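PDB 3WJ2: carboxylesterase from Ferroplasma acidiphilum, which probably catalyses the hydrolysis of carboxylic esters, as a low-pH-adapted carboxylesterase of the alpha/beta hydrolase fold. Local coordinates for residues B[23-29]-B[208-212]; B[85-89]-B[212-217]. One frame throughout, in Å; residues are numbered along the deposited sequence.

Contact 1 of 2, residues B[23-29]-B[208-212]; sequences DMTKIEP and KMIRY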
ATOM      1  N   ASP B  23     -20.102  18.092  10.662  1.00 29.25           N
ATOM      2  CA  ASP B  23     -20.229  16.837  11.417  1.00 32.38           C
ATOM      3  C   ASP B  23     -21.683  16.532  11.726  1.00 32.15           C
ATOM      4  O   ASP B  23     -22.297  17.169  12.559  1.00 34.19           O
ATOM      5  CB  ASP B  23     -19.445  17.033  12.705  1.00 32.80           C
ATOM      6  CG  ASP B  23     -19.427  15.804  13.618  1.00 34.98           C
ATOM      7  OD1 ASP B  23     -20.146  14.824  13.372  1.00 39.36           O
ATOM      8  OD2 ASP B  23     -18.697  15.878  14.637  1.00 40.46           O
ATOM      9  N   MET B  24     -22.262  15.584  11.014  1.00 33.52           N
ATOM     10  CA  MET B  24     -23.675  15.269  11.254  1.00 33.60           C
ATOM     11  C   MET B  24     -23.943  14.116  12.244  1.00 34.49           C
ATOM     12  O   MET B  24     -25.073  13.640  12.372  1.00 33.13           O
ATOM     13  CB  MET B  24     -24.351  15.089   9.923  1.00 34.71           C
ATOM     14  CG  MET B  24     -24.568  16.476   9.332  1.00 36.46           C
ATOM     15  SD  MET B  24     -25.475  16.461   7.828  1.00 37.23           S
ATOM     16  CE  MET B  24     -24.417  15.363   6.804  1.00 39.42           C
ATOM     17  N   THR B  25     -22.923  13.770  13.024  1.00 34.77           N
ATOM     18  CA  THR B  25     -23.057  12.661  13.966  1.00 34.18           C
ATOM     19  C   THR B  25     -23.830  12.987  15.221  1.00 34.24           C
ATOM     20  O   THR B  25     -24.212  12.087  15.942  1.00 36.14           O
ATOM     21  CB  THR B  25     -21.691  12.000  14.338  1.00 34.97           C
ATOM     22  OG1 THR B  25     -20.835  12.983  14.917  1.00 33.66           O
ATOM     23  CG2 THR B  25     -21.025  11.438  13.143  1.00 34.23           C
ATOM     24  N   LYS B  26     -24.094  14.261  15.499  1.00 37.10           N
ATOM     25  CA  LYS B  26     -24.988  14.574  16.607  1.00 37.76           C
ATOM     26  C   LYS B  26     -26.403  14.944  16.136  1.00 36.82           C
ATOM     27  O   LYS B  26     -27.236  15.381  16.960  1.00 37.98           O
ATOM     28  CB  LYS B  26     -24.372  15.676  17.495  1.00 38.80           C
ATOM     29  CG  LYS B  26     -23.187  15.199  18.360  1.00 44.02           C
ATOM     30  CD  LYS B  26     -23.631  14.213  19.475  1.00 48.40           C
ATOM     31  CE  LYS B  26     -22.476  13.948  20.453  1.00 50.79           C
ATOM     32  NZ  LYS B  26     -21.199  13.650  19.716  1.00 53.99           N
ATOM     33  N   ILE B  27     -26.669  14.752  14.835  1.00 33.94           N
ATOM     34  CA  ILE B  27     -28.035  14.939  14.233  1.00 30.43           C
ATOM     35  C   ILE B  27     -28.889  13.714  14.550  1.00 30.85           C
ATOM     36  O   ILE B  27     -28.374  12.571  14.537  1.00 30.25           O
ATOM     37  CB  ILE B  27     -27.951  15.240  12.706  1.00 30.51           C
ATOM     38  CG1 ILE B  27     -27.136  16.518  12.381  1.00 31.23           C
ATOM     39  CG2 ILE B  27     -29.343  15.338  12.055  1.00 29.21           C
ATOM     40  CD1 ILE B  27     -27.462  17.684  13.322  1.00 35.29           C
ATOM     41  N   GLU B  28     -30.157  13.929  14.882  1.00 28.82           N
ATOM     42  CA  GLU B  28     -31.097  12.842  15.155  1.00 28.14           C
ATOM     43  C   GLU B  28     -31.348  12.084  13.861  1.00 25.45           C
ATOM     44  O   GLU B  28     -31.404  12.707  12.775  1.00 22.81           O
ATOM     45  CB  GLU B  28     -32.408  13.355  15.749  1.00 29.51           C
ATOM     46  CG  GLU B  28     -32.232  13.893  17.221  1.00 37.99           C
ATOM     47  CD  GLU B  28     -31.657  12.832  18.194  1.00 47.08           C
ATOM     48  OE1 GLU B  28     -32.143  11.671  18.188  1.00 48.42           O
ATOM     49  OE2 GLU B  28     -30.709  13.169  18.975  1.00 51.62           O
ATOM     50  N   PRO B  29     -31.403  10.742  13.934  1.00 23.16           N
ATOM     51  CA  PRO B  29     -31.478   9.996  12.652  1.00 22.75           C
ATOM     52  C   PRO B  29     -32.607  10.368  11.717  1.00 20.68           C
ATOM     53  O   PRO B  29     -32.370  10.432  10.498  1.00 21.28           O
ATOM     54  CB  PRO B  29     -31.614   8.530  13.076  1.00 23.31           C
ATOM     55  CG  PRO B  29     -31.438   8.535  14.563  1.00 24.24           C
ATOM     56  CD  PRO B  29     -31.201   9.873  15.106  1.00 25.12           C
ATOM     57  N   LYS B 208     -16.118   8.677  11.708  1.00 25.21           N
ATOM     58  CA  LYS B 208     -17.171   9.021  12.665  1.00 25.04           C
ATOM     59  C   LYS B 208     -18.527   8.632  12.124  1.00 23.44           C
ATOM     60  O   LYS B 208     -19.319   8.083  12.868  1.00 22.39           O
ATOM     61  CB  LYS B 208     -17.185  10.491  12.997  1.00 26.01           C
ATOM     62  CG  LYS B 208     -16.010  10.837  13.921  1.00 33.50           C
ATOM     63  CD  LYS B 208     -15.947  12.352  14.043  1.00 39.65           C
ATOM     64  CE  LYS B 208     -16.952  12.772  15.096  1.00 41.38           C
ATOM     65  NZ  LYS B 208     -16.738  14.191  15.448  1.00 43.17           N
ATOM     66  N   MET B 209     -18.752   8.877  10.838  1.00 21.37           N
ATOM     67  CA  MET B 209     -20.081   8.446  10.293  1.00 21.64           C
ATOM     68  C   MET B 209     -20.212   6.928  10.204  1.00 19.35           C
ATOM     69  O   MET B 209     -21.329   6.383  10.414  1.00 16.80           O
ATOM     70  CB  MET B 209     -20.331   9.089   8.923  1.00 23.89           C
ATOM     71  CG  MET B 209     -20.722  10.535   9.152  1.00 29.18           C
ATOM     72  SD  MET B 209     -22.193  10.744  10.316  1.00 41.43           S
ATOM     73  CE  MET B 209     -23.452   9.852   9.353  1.00 34.71           C
ATOM     74  N   ILE B 210     -19.118   6.221   9.830  1.00 17.54           N
ATOM     75  CA  ILE B 210     -19.190   4.764   9.775  1.00 18.40           C
ATOM     76  C   ILE B 210     -19.624   4.268  11.157  1.00 18.77           C
ATOM     77  O   ILE B 210     -20.463   3.368  11.257  1.00 17.90           O
ATOM     78  CB  ILE B 210     -17.840   4.156   9.350  1.00 17.17           C
ATOM     79  CG1 ILE B 210     -17.615   4.439   7.886  1.00 19.46           C
ATOM     80  CG2 ILE B 210     -17.829   2.610   9.569  1.00 18.73           C
ATOM     81  CD1 ILE B 210     -16.090   4.131   7.369  1.00 17.61           C
ATOM     82  N   ARG B 211     -19.033   4.842  12.197  1.00 18.15           N
ATOM     83  CA  ARG B 211     -19.448   4.434  13.578  1.00 19.26           C
ATOM     84  C   ARG B 211     -20.882   4.750  13.906  1.00 17.91           C
ATOM     85  O   ARG B 211     -21.583   3.921  14.527  1.00 17.66           O
ATOM     86  CB  ARG B 211     -18.474   4.955  14.669  1.00 20.09           C
ATOM     87  CG  ARG B 211     -17.087   4.231  14.408  1.00 29.54           C
ATOM     88  CD  ARG B 211     -16.030   4.410  15.566  1.00 41.42           C
ATOM     89  NE  ARG B 211     -14.617   4.288  15.135  1.00 48.95           N
ATOM     90  CZ  ARG B 211     -13.854   5.334  14.785  1.00 51.77           C
ATOM     91  NH1 ARG B 211     -14.369   6.565  14.807  1.00 54.06           N
ATOM     92  NH2 ARG B 211     -12.574   5.182  14.418  1.00 54.79           N
ATOM     93  N   TYR B 212     -21.332   5.924  13.486  1.00 18.34           N
ATOM     94  CA  TYR B 212     -22.680   6.403  13.744  1.00 18.28           C
ATOM     95  C   TYR B 212     -23.634   5.415  13.066  1.00 15.69           C
ATOM     96  O   TYR B 212     -24.543   4.923  13.739  1.00 16.17           O
ATOM     97  CB  TYR B 212     -22.857   7.838  13.161  1.00 15.89           C
ATOM     98  CG  TYR B 212     -24.274   8.442  13.140  1.00 18.92           C
ATOM     99  CD1 TYR B 212     -24.650   9.385  14.081  1.00 21.81           C
ATOM    100  CD2 TYR B 212     -25.203   8.089  12.167  1.00 17.99           C
ATOM    101  CE1 TYR B 212     -25.883  10.011  14.046  1.00 23.28           C
ATOM    102  CE2 TYR B 212     -26.483   8.601  12.197  1.00 22.27           C
ATOM    103  CZ  TYR B 212     -26.814   9.587  13.124  1.00 24.55           C
ATOM    104  OH  TYR B 212     -28.030  10.200  13.042  1.00 25.88           O
TER
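Lys208 reaches out from helix 207-217 to Asp23 in a salt bridge, NZ lying 2.7 Å from OD2. The ammonium group arrives from above the carboxylate, 41° out of its plane. The other oxygen, OD1, accepts from the backbone N of Thr25 (3.0 Å from OD1 of Asp23), closing an Asx turn, and on its syn side from Thr25 OG1. With both oxygens held, the Asp23 carboxylate is probably restricted in its rotation. One residue on, the doubly bent chain of Met209 lays SD closely against the methyl CG2 of Thr25. Here a type I turn, Met24 to Ile27, in the loop between helices 12-20 and 29-43 packs against helix 207-217. Tyr212 reaches along the loop from Thr25 to Ile27 and Pro29: with CG anti to its own N (chi1 171°), the ring edge passes Thr25 O, 3.3 Å from CE1 of Tyr212. Its hydroxyl donates to Ile27 O (2.8 Å from Tyr212 OH) from 34° out of that carbonyl's plane. A phenylalanine here would probably leave Ile27 O without this donor and the loop less firmly tied to the helix. Beside the hydroxyl sits Pro29, whose CA is 3.5 Å from Tyr212 OH.

Contact 2 of 2, residues B[85-89]-B[212-217]; sequences GGFLF and YFGNMY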
ATOM      1  N   GLY B  85     -26.927   3.572   1.743  1.00 11.79           N
ATOM      2  CA  GLY B  85     -27.453   4.557   2.759  1.00 12.60           C
ATOM      3  C   GLY B  85     -27.201   4.246   4.254  1.00 12.50           C
ATOM      4  O   GLY B  85     -27.905   4.715   5.140  1.00 13.31           O
ATOM      5  N   GLY B  86     -26.128   3.422   4.466  1.00 12.18           N
ATOM      6  CA  GLY B  86     -25.728   3.224   5.863  1.00 13.89           C
ATOM      7  C   GLY B  86     -26.710   2.491   6.733  1.00 13.24           C
ATOM      8  O   GLY B  86     -26.568   2.507   7.928  1.00 14.16           O
ATOM      9  N   PHE B  87     -27.757   1.893   6.132  1.00 11.69           N
ATOM     10  CA  PHE B  87     -28.851   1.226   6.860  1.00 11.31           C
ATOM     11  C   PHE B  87     -29.870   2.230   7.389  1.00 14.88           C
ATOM     12  O   PHE B  87     -30.898   1.832   8.007  1.00 14.81           O
ATOM     13  CB  PHE B  87     -28.422   0.182   7.941  1.00 12.15           C
ATOM     14  CG  PHE B  87     -27.479  -0.840   7.426  1.00 12.54           C
ATOM     15  CD1 PHE B  87     -27.946  -1.939   6.738  1.00 17.27           C
ATOM     16  CD2 PHE B  87     -26.110  -0.693   7.718  1.00 18.27           C
ATOM     17  CE1 PHE B  87     -26.932  -2.919   6.311  1.00 16.11           C
ATOM     18  CE2 PHE B  87     -25.149  -1.620   7.335  1.00 18.68           C
ATOM     19  CZ  PHE B  87     -25.607  -2.714   6.568  1.00 15.03           C
ATOM     20  N   LEU B  88     -29.585   3.519   7.095  1.00 12.47           N
ATOM     21  CA  LEU B  88     -30.340   4.592   7.790  1.00 16.00           C
ATOM     22  C   LEU B  88     -31.149   5.392   6.795  1.00 15.41           C
ATOM     23  O   LEU B  88     -32.265   5.829   7.165  1.00 14.01           O
ATOM     24  CB  LEU B  88     -29.378   5.486   8.605  1.00 16.68           C
ATOM     25  CG  LEU B  88     -30.016   6.492   9.579  1.00 19.31           C
ATOM     26  CD1 LEU B  88     -29.035   6.656  10.716  1.00 23.64           C
ATOM     27  CD2 LEU B  88     -30.085   7.721   8.681  1.00 17.12           C
ATOM     28  N   PHE B  89     -30.588   5.637   5.631  1.00 13.64           N
ATOM     29  CA  PHE B  89     -31.251   6.469   4.618  1.00 14.71           C
ATOM     30  C   PHE B  89     -31.308   5.808   3.271  1.00 15.60           C
ATOM     31  O   PHE B  89     -30.914   4.642   3.061  1.00 12.75           O
ATOM     32  CB  PHE B  89     -30.641   7.931   4.617  1.00 14.20           C
ATOM     33  CG  PHE B  89     -29.247   8.009   4.065  1.00 12.87           C
ATOM     34  CD1 PHE B  89     -29.025   8.431   2.750  1.00 15.91           C
ATOM     35  CD2 PHE B  89     -28.163   7.723   4.849  1.00 17.65           C
ATOM     36  CE1 PHE B  89     -27.711   8.551   2.190  1.00 16.91           C
ATOM     37  CE2 PHE B  89     -26.875   7.790   4.344  1.00 16.68           C
ATOM     38  CZ  PHE B  89     -26.619   8.164   3.023  1.00 18.99           C
ATOM     39  N   TYR B 212     -21.332   5.924  13.486  1.00 18.34           N
ATOM     40  CA  TYR B 212     -22.680   6.403  13.744  1.00 18.28           C
ATOM     41  C   TYR B 212     -23.634   5.415  13.066  1.00 15.69           C
ATOM     42  O   TYR B 212     -24.543   4.923  13.739  1.00 16.17           O
ATOM     43  CB  TYR B 212     -22.857   7.838  13.161  1.00 15.89           C
ATOM     44  CG  TYR B 212     -24.274   8.442  13.140  1.00 18.92           C
ATOM     45  CD1 TYR B 212     -24.650   9.385  14.081  1.00 21.81           C
ATOM     46  CD2 TYR B 212     -25.203   8.089  12.167  1.00 17.99           C
ATOM     47  CE1 TYR B 212     -25.883  10.011  14.046  1.00 23.28           C
ATOM     48  CE2 TYR B 212     -26.483   8.601  12.197  1.00 22.27           C
ATOM     49  CZ  TYR B 212     -26.814   9.587  13.124  1.00 24.55           C
ATOM     50  OH  TYR B 212     -28.030  10.200  13.042  1.00 25.88           O
ATOM     51  N   PHE B 213     -23.403   5.077  11.808  1.00 16.04           N
ATOM     52  CA  PHE B 213     -24.285   4.098  11.131  1.00 14.05           C
ATOM     53  C   PHE B 213     -24.263   2.750  11.826  1.00 13.73           C
ATOM     54  O   PHE B 213     -25.326   2.113  11.928  1.00 15.32           O
ATOM     55  CB  PHE B 213     -23.909   3.928   9.672  1.00 13.54           C
ATOM     56  CG  PHE B 213     -24.195   5.168   8.835  1.00 17.30           C
ATOM     57  CD1 PHE B 213     -25.406   5.796   8.949  1.00 18.30           C
ATOM     58  CD2 PHE B 213     -23.223   5.676   7.929  1.00 22.06           C
ATOM     59  CE1 PHE B 213     -25.733   6.986   8.209  1.00 25.14           C
ATOM     60  CE2 PHE B 213     -23.549   6.845   7.163  1.00 26.73           C
ATOM     61  CZ  PHE B 213     -24.792   7.479   7.328  1.00 27.49           C
ATOM     62  N   GLY B 214     -23.081   2.271  12.218  1.00 15.33           N
ATOM     63  CA  GLY B 214     -23.042   0.928  12.793  1.00 15.94           C
ATOM     64  C   GLY B 214     -23.739   0.952  14.110  1.00 16.76           C
ATOM     65  O   GLY B 214     -24.392  -0.006  14.478  1.00 17.83           O
ATOM     66  N   ASN B 215     -23.590   2.018  14.890  1.00 17.35           N
ATOM     67  CA  ASN B 215     -24.292   2.049  16.160  1.00 17.65           C
ATOM     68  C   ASN B 215     -25.811   2.173  15.946  1.00 17.87           C
ATOM     69  O   ASN B 215     -26.558   1.662  16.793  1.00 19.22           O
ATOM     70  CB  ASN B 215     -23.801   3.209  17.028  1.00 19.47           C
ATOM     71  CG  ASN B 215     -22.393   2.957  17.638  1.00 21.79           C
ATOM     72  OD1 ASN B 215     -21.882   1.834  17.676  1.00 32.25           O
ATOM     73  ND2 ASN B 215     -21.757   4.033  18.066  1.00 28.25           N
ATOM     74  N   MET B 216     -26.277   2.876  14.897  1.00 16.21           N
ATOM     75  CA  MET B 216     -27.701   2.947  14.676  1.00 17.36           C
ATOM     76  C   MET B 216     -28.295   1.609  14.244  1.00 15.99           C
ATOM     77  O   MET B 216     -29.439   1.288  14.595  1.00 15.94           O
ATOM     78  CB  MET B 216     -28.135   4.004  13.631  1.00 16.00           C
ATOM     79  CG  MET B 216     -27.841   5.493  13.987  1.00 18.63           C
ATOM     80  SD  MET B 216     -28.772   5.961  15.485  1.00 24.45           S
ATOM     81  CE  MET B 216     -28.033   7.551  15.811  1.00 27.33           C
ATOM     82  N   TYR B 217     -27.537   0.826  13.496  1.00 14.99           N
ATOM     83  CA  TYR B 217     -28.055  -0.441  12.959  1.00 14.97           C
ATOM     84  C   TYR B 217     -27.981  -1.590  13.994  1.00 15.22           C
ATOM     85  O   TYR B 217     -28.887  -2.417  14.067  1.00 14.37           O
ATOM     86  CB  TYR B 217     -27.227  -0.826  11.714  1.00 17.11           C
ATOM     87  CG  TYR B 217     -27.682  -2.056  10.915  1.00 15.11           C
ATOM     88  CD1 TYR B 217     -29.044  -2.298  10.637  1.00 16.13           C
ATOM     89  CD2 TYR B 217     -26.705  -2.968  10.455  1.00 16.57           C
ATOM     90  CE1 TYR B 217     -29.450  -3.467   9.833  1.00 15.90           C
ATOM     91  CE2 TYR B 217     -27.141  -4.134   9.686  1.00 14.74           C
ATOM     92  CZ  TYR B 217     -28.415  -4.358   9.448  1.00 16.12           C
ATOM     93  OH  TYR B 217     -28.701  -5.433   8.676  1.00 17.43           O
TER
HETATM   94  O   HOH W   1     -27.634   2.852  10.468  1.00 18.08           O
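Gly86 passes close to Phe213, their CA atoms 5.5 Å apart, as the chain turns tightly through Gly85, Gly86 and Phe87, all three with positive phi, while Gly85 O takes the backbone N-H groups of both Leu88 and Phe89. A beta carbon on Gly86 would probably clash with the Phe213 ring; as it is, the glycine CA lies over that ring's face in a CH-pi contact, 4.0 Å from its centroid. A water bridges the two backbones, donating to Gly86 O and Phe213 O, each 2.8 Å away. Further along, Phe87 and Tyr217 form a face-to-face stack, centroids 3.8 Å apart and planes within 2°. CG of Tyr217 stands opposite its backbone N across the CA-CB bond (chi1 -175°), which carries the ring flat onto Phe87, whose CB also sits over the tyrosine face. Leu88 sends CD1 to the edge of the Tyr212 ring, 3.5 Å from CE2, with Met216 CG touching the same methyl, while Leu88 CB packs beside Phe213. Phe89 meets Phe213 obliquely, the edge atom CE2 of Phe89 3.7 Å from CZ of Phe213.

Gly85 and Gly86 belong to the HGGG sequence that in related hormone-sensitive-lipase-like esterases forms the oxyanion hole, so this glycine turn, near a probable nucleophile elbow, is consistent with that role. The turn follows strand 78-82 and leads toward helix 96-106. Helix 157-172 packs on Phe87 and Tyr217, helix 125-139 on Tyr217, and helix 29-43 on Phe89 through Leu36 and Asp37.

The two contacts lie on the same side of the chain's centre, their own centres about 9 Å apart, and both use helix 207-217: contact 1 the N-terminal part (208-212), contact 2 the C-terminal part (212-217), with Tyr212 common to both. Along the chain the segments interleave, 23-29 and 85-89 coming before the helix that both meet. They also touch directly, Pro29 CG lying 3.8 Å from Met216 CE. Contact 1 is at the surface, contact 2 deeper. In related esterases N-terminal helices and a helical insertion form a cap over the active site; consistent with that, helix 207-217 here joins the N-terminal loop to the glycine-rich turn after strand 78-82 of the central sheet.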